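XC6422 protein (Xanthomonas campestris, PDB 2FUK) is a small, lidless member of the serine alpha/beta-hydrolase family that probably acts as a hydrolase. Local coordinates at residues P21-V26 with V80-G85; G51-K56 with R74-S79. All coordinates share one frame; numbering follows the deposited sequence.

Contact 1: P21-V26 with V80-G85; sequences PLDVAV and VGTSAG
Asp23 reaches from strand 20-27 into the turn that spans Val80 to Ser83 and ties it down through its carboxylate. Asp23 CB lies 3.9 Å from Ser83 OG. With CG anti to the carbonyl carbon (chi1 -63°), the carboxylate extends to Thr82, and the two side chains cross at about a right angle. Asp23 CG lies 3.2 Å from Thr82 OG1. Asp23 OD1 accepts from Thr82 N at 2.7 Å through its syn lone pair. Asp23 OD2 takes the hydroxyl of the same residue, Thr82 OG1, at 2.6 Å, on the syn side but 20° out of the carboxylate plane. One carboxylate thus grips both the amide and the hydroxyl of Thr82. Asp23 OD1 also accepts from Asn76 ND2.

The turn is type II', with Gly81 at positive phi and Ser83 N bonded to Val80 O. Ser83 OG has two partners. It receives Asp23 N at 2.9 Å in a nearly straight bond (167°), and it is also hydrogen-bonded to Asn76 O. Further along, Ala84 N donates to Pro21 O at 3.0 Å. The same oxygen, Pro21 O, lies 3.2 Å from Ser83 CA, a CA-H...O contact. Pro21 CD packs on Ala84 CB, a small apolar patch at the exposed end. The contact is mainly polar, and the several donors around Asp23 would probably favour its ionised form.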
loop_
_atom_site.group_PDB
_atom_site.type_symbol
_atom_site.label_atom_id
_atom_site.label_comp_id
_atom_site.label_asym_id
_atom_site.label_seq_id
_atom_site.Cartn_x
_atom_site.Cartn_y
_atom_site.Cartn_z
ATOM N N PRO A 21 -30.495 3.736 12.194
ATOM C CA PRO A 21 -29.308 2.922 11.904
ATOM C C PRO A 21 -28.275 3.605 11.013
ATOM O O PRO A 21 -28.621 4.385 10.127
ATOM C CB PRO A 21 -29.897 1.682 11.229
ATOM C CG PRO A 21 -31.282 1.607 11.799
ATOM C CD PRO A 21 -31.717 3.037 11.760
ATOM N N LEU A 22 -27.005 3.301 11.268
ATOM C CA LEU A 22 -25.895 3.837 10.483
ATOM C C LEU A 22 -25.005 2.673 10.056
ATOM O O LEU A 22 -24.630 1.836 10.882
ATOM C CB LEU A 22 -25.064 4.833 11.310
ATOM C CG LEU A 22 -25.653 6.197 11.675
ATOM C CD1 LEU A 22 -24.720 6.930 12.648
ATOM C CD2 LEU A 22 -25.864 7.022 10.416
ATOM N N ASP A 23 -24.685 2.609 8.768
ATOM C CA ASP A 23 -23.808 1.563 8.251
ATOM C C ASP A 23 -22.399 1.896 8.701
ATOM O O ASP A 23 -21.928 3.021 8.500
ATOM C CB ASP A 23 -23.826 1.540 6.726
ATOM C CG ASP A 23 -25.186 1.221 6.164
ATOM O OD1 ASP A 23 -25.423 1.595 5.002
ATOM O OD2 ASP A 23 -26.006 0.586 6.866
ATOM N N VAL A 24 -21.727 0.919 9.297
ATOM C CA VAL A 24 -20.375 1.115 9.790
ATOM C C VAL A 24 -19.449 -0.006 9.330
ATOM O O VAL A 24 -19.876 -1.143 9.152
ATOM C CB VAL A 24 -20.379 1.174 11.343
ATOM C CG1 VAL A 24 -18.960 1.231 11.889
ATOM C CG2 VAL A 24 -21.156 2.396 11.801
ATOM N N ALA A 25 -18.183 0.329 9.116
ATOM C CA ALA A 25 -17.194 -0.666 8.725
ATOM C C ALA A 25 -15.938 -0.380 9.532
ATOM O O ALA A 25 -15.485 0.758 9.594
ATOM C CB ALA A 25 -16.898 -0.575 7.233
ATOM N N VAL A 26 -15.393 -1.412 10.164
ATOM C CA VAL A 26 -14.180 -1.270 10.957
ATOM C C VAL A 26 -13.089 -2.074 10.271
ATOM O O VAL A 26 -13.230 -3.285 10.089
ATOM C CB VAL A 26 -14.374 -1.806 12.390
ATOM C CG1 VAL A 26 -13.081 -1.669 13.177
ATOM C CG2 VAL A 26 -15.508 -1.044 13.080
ATOM N N VAL A 80 -27.537 7.473 3.105
ATOM C CA VAL A 80 -26.640 6.751 2.207
ATOM C C VAL A 80 -26.627 5.255 2.533
ATOM O O VAL A 80 -26.627 4.864 3.702
ATOM C CB VAL A 80 -25.210 7.324 2.290
ATOM C CG1 VAL A 80 -24.250 6.482 1.459
ATOM C CG2 VAL A 80 -25.210 8.759 1.788
ATOM N N GLY A 81 -26.629 4.423 1.493
ATOM C CA GLY A 81 -26.638 2.983 1.694
ATOM C C GLY A 81 -27.878 2.635 2.487
ATOM O O GLY A 81 -28.987 3.006 2.090
ATOM N N THR A 82 -27.711 1.921 3.594
ATOM C CA THR A 82 -28.859 1.596 4.430
ATOM C C THR A 82 -28.872 2.396 5.735
ATOM O O THR A 82 -29.494 1.998 6.724
ATOM C CB THR A 82 -28.972 0.069 4.713
ATOM O OG1 THR A 82 -27.712 -0.465 5.140
ATOM C CG2 THR A 82 -29.427 -0.656 3.440
ATOM N N SER A 83 -28.174 3.530 5.740
ATOM C CA SER A 83 -28.185 4.400 6.907
ATOM C C SER A 83 -29.504 5.138 6.736
ATOM O O SER A 83 -29.764 5.712 5.678
ATOM C CB SER A 83 -27.023 5.400 6.876
ATOM O OG SER A 83 -25.819 4.798 7.326
ATOM N N ALA A 84 -30.339 5.105 7.766
ATOM C CA ALA A 84 -31.641 5.754 7.704
ATOM C C ALA A 84 -31.562 7.279 7.652
ATOM O O ALA A 84 -30.507 7.876 7.905
ATOM C CB ALA A 84 -32.476 5.324 8.893
ATOM N N GLY A 85 -32.689 7.902 7.311
ATOM C CA GLY A 85 -32.761 9.350 7.268
ATOM C C GLY A 85 -32.585 10.018 5.922
ATOM O O GLY A 85 -32.493 9.364 4.885
#

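Contact 2: G51-K56 with R74-S79; sequences GSMHNK and RFNFRS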
loop_
_atom_site.group_PDB
_atom_site.type_symbol
_atom_site.label_atom_id
_atom_site.label_comp_id
_atom_site.label_asym_id
_atom_site.label_seq_id
_atom_site.Cartn_x
_atom_site.Cartn_y
_atom_site.Cartn_z
ATOM N N GLY A 51 -21.098 9.834 -2.900
ATOM C CA GLY A 51 -20.472 9.568 -1.615
ATOM C C GLY A 51 -20.988 8.426 -0.758
ATOM O O GLY A 51 -22.194 8.267 -0.563
ATOM N N SER A 52 -20.050 7.640 -0.237
ATOM C CA SER A 52 -20.350 6.508 0.642
ATOM C C SER A 52 -19.058 5.974 1.244
ATOM O O SER A 52 -17.961 6.411 0.872
ATOM C CB SER A 52 -21.042 5.379 -0.125
ATOM O OG SER A 52 -20.116 4.672 -0.936
ATOM N N MET A 53 -19.196 5.026 2.168
ATOM C CA MET A 53 -18.053 4.403 2.831
ATOM C C MET A 53 -17.186 3.670 1.809
ATOM O O MET A 53 -16.051 3.318 2.101
ATOM C CB MET A 53 -18.523 3.380 3.886
ATOM C CG MET A 53 -18.901 2.002 3.282
ATOM S SD MET A 53 -19.353 0.658 4.444
ATOM C CE MET A 53 -20.694 1.468 5.122
ATOM N N HIS A 54 -17.730 3.436 0.617
ATOM C CA HIS A 54 -17.012 2.709 -0.425
ATOM C C HIS A 54 -16.291 3.571 -1.459
ATOM O O HIS A 54 -15.628 3.044 -2.351
ATOM C CB HIS A 54 -17.975 1.742 -1.119
ATOM C CG HIS A 54 -18.672 0.813 -0.172
ATOM N ND1 HIS A 54 -20.018 0.908 0.115
ATOM C CD2 HIS A 54 -18.201 -0.214 0.576
ATOM C CE1 HIS A 54 -20.345 -0.021 0.997
ATOM N NE2 HIS A 54 -19.261 -0.714 1.294
ATOM N N ASN A 55 -16.416 4.888 -1.331
ATOM C CA ASN A 55 -15.754 5.828 -2.233
ATOM C C ASN A 55 -14.258 5.485 -2.251
ATOM O O ASN A 55 -13.672 5.230 -1.199
ATOM C CB ASN A 55 -15.971 7.252 -1.708
ATOM C CG ASN A 55 -15.238 8.294 -2.515
ATOM O OD1 ASN A 55 -15.742 8.790 -3.533
ATOM N ND2 ASN A 55 -14.031 8.627 -2.074
ATOM N N LYS A 56 -13.647 5.479 -3.439
ATOM C CA LYS A 56 -12.229 5.138 -3.587
ATOM C C LYS A 56 -11.259 6.042 -2.812
ATOM O O LYS A 56 -10.235 5.571 -2.303
ATOM C CB LYS A 56 -11.853 5.126 -5.072
ATOM C CG LYS A 56 -12.659 4.147 -5.935
ATOM C CD LYS A 56 -12.378 4.394 -7.428
ATOM C CE LYS A 56 -13.233 3.532 -8.359
ATOM N NZ LYS A 56 -12.988 2.072 -8.211
ATOM N N ARG A 74 -15.139 3.460 9.040
ATOM C CA ARG A 74 -15.812 4.151 7.952
ATOM C C ARG A 74 -17.300 4.007 8.241
ATOM O O ARG A 74 -17.710 3.094 8.964
ATOM C CB ARG A 74 -15.482 3.504 6.604
ATOM C CG ARG A 74 -14.053 3.737 6.142
ATOM C CD ARG A 74 -13.772 2.980 4.855
ATOM N NE ARG A 74 -13.696 1.540 5.079
ATOM C CZ ARG A 74 -14.481 0.634 4.500
ATOM N NH1 ARG A 74 -14.316 -0.651 4.779
ATOM N NH2 ARG A 74 -15.431 1.005 3.646
ATOM N N PHE A 75 -18.110 4.907 7.701
ATOM C CA PHE A 75 -19.544 4.817 7.925
ATOM C C PHE A 75 -20.312 5.656 6.921
ATOM O O PHE A 75 -19.771 6.591 6.320
ATOM C CB PHE A 75 -19.889 5.248 9.367
ATOM C CG PHE A 75 -19.865 6.738 9.592
ATOM C CD1 PHE A 75 -21.040 7.483 9.535
ATOM C CD2 PHE A 75 -18.670 7.392 9.884
ATOM C CE1 PHE A 75 -21.030 8.860 9.767
ATOM C CE2 PHE A 75 -18.645 8.762 10.116
ATOM C CZ PHE A 75 -19.828 9.502 10.060
ATOM N N ASN A 76 -21.574 5.295 6.723
ATOM C CA ASN A 76 -22.427 6.025 5.809
ATOM C C ASN A 76 -23.244 7.065 6.564
ATOM O O ASN A 76 -23.856 6.760 7.586
ATOM C CB ASN A 76 -23.378 5.069 5.084
ATOM C CG ASN A 76 -22.700 4.313 3.967
ATOM O OD1 ASN A 76 -21.737 4.796 3.387
ATOM N ND2 ASN A 76 -23.215 3.128 3.645
ATOM N N PHE A 77 -23.220 8.301 6.074
ATOM C CA PHE A 77 -24.007 9.368 6.679
ATOM C C PHE A 77 -25.470 9.023 6.426
ATOM O O PHE A 77 -25.781 8.192 5.569
ATOM C CB PHE A 77 -23.697 10.716 6.018
ATOM C CG PHE A 77 -22.418 11.357 6.486
ATOM C CD1 PHE A 77 -22.210 11.633 7.832
ATOM C CD2 PHE A 77 -21.431 11.719 5.571
ATOM C CE1 PHE A 77 -21.033 12.268 8.265
ATOM C CE2 PHE A 77 -20.258 12.350 5.989
ATOM C CZ PHE A 77 -20.058 12.627 7.339
ATOM N N ARG A 78 -26.367 9.660 7.168
ATOM C CA ARG A 78 -27.791 9.411 6.991
ATOM C C ARG A 78 -28.185 9.488 5.504
ATOM O O ARG A 78 -27.655 10.305 4.754
ATOM C CB ARG A 78 -28.596 10.436 7.795
ATOM C CG ARG A 78 -28.335 11.873 7.389
ATOM C CD ARG A 78 -29.000 12.846 8.348
ATOM N NE ARG A 78 -28.559 12.644 9.724
ATOM C CZ ARG A 78 -29.105 13.251 10.771
ATOM N NH1 ARG A 78 -30.114 14.095 10.587
ATOM N NH2 ARG A 78 -28.646 13.016 11.994
ATOM N N SER A 79 -29.119 8.624 5.105
ATOM C CA SER A 79 -29.642 8.544 3.739
ATOM C C SER A 79 -28.775 7.791 2.734
ATOM O O SER A 79 -29.232 7.492 1.635
ATOM C CB SER A 79 -29.946 9.945 3.182
ATOM O OG SER A 79 -28.818 10.510 2.537
#
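Met53 N donates to Asn76 OD1 at 2.8 Å, and the amide oxygen is met nearly end-on, with a C=O...donor angle of 161°. Ser52 CA and CB lie beside the same oxygen. The amide nitrogen of Asn76 is also held, by strand 20-27, so both ends of the group are bonded and its rotation is fixed.

Met53 fills the angle between Asn76 and Arg74. Its CG sits between the backbone N and the carbonyl carbon (chi1 81°), and the chain bends at chi3, which brings Met53 CE to 3.4 Å from Asn76 ND2. Met53 CG lies 3.6 Å from Arg74 NH2 and also covers one face of the His54 ring, over its centre. Arg74 crosses Met53 at about a right angle. Arg74 NH2 donates to Met53 O at 2.8 Å. The oxygen lies close to the guanidinium plane, but the nitrogen stands above the carbonyl plane. Arg74 NH1 forms a salt bridge with Asp27.

The loop 51-56 has internal bonds. Ser52 OG accepts from His54 N at 3.1 Å, an ST turn, and Ser52 to Asn55 form a type I beta turn. Asn55 is the N-cap residue of helix 56-66. Strand 38-43, this loop and helix, and strand 71-75 form a beta-alpha-beta crossover of the alpha/beta-hydrolase sheet.

Overall arrangement
Both contacts are partly buried. The centre of contact 2 lies about 11 Å from the centre of the chain, that of contact 1 about 16 Å. Three of eight touching residues are exposed in contact 1, one of six in contact 2. Contact 1 uses strand 20-27 and contact 2 its antiparallel neighbour, strand 71-75; Ala25 O and Arg74 N join them at 2.8 Å, a probable hydrogen bond. Asn76 links the two sites through its side chain and backbone oxygen. The chemistry differs. In contact 1 a carboxylate and a hydroxyl hold a turn in the loop after strand 71-75. In contact 2 a methionine packs between an amide and a guanidinium, which bind loop backbone before helix 56-66.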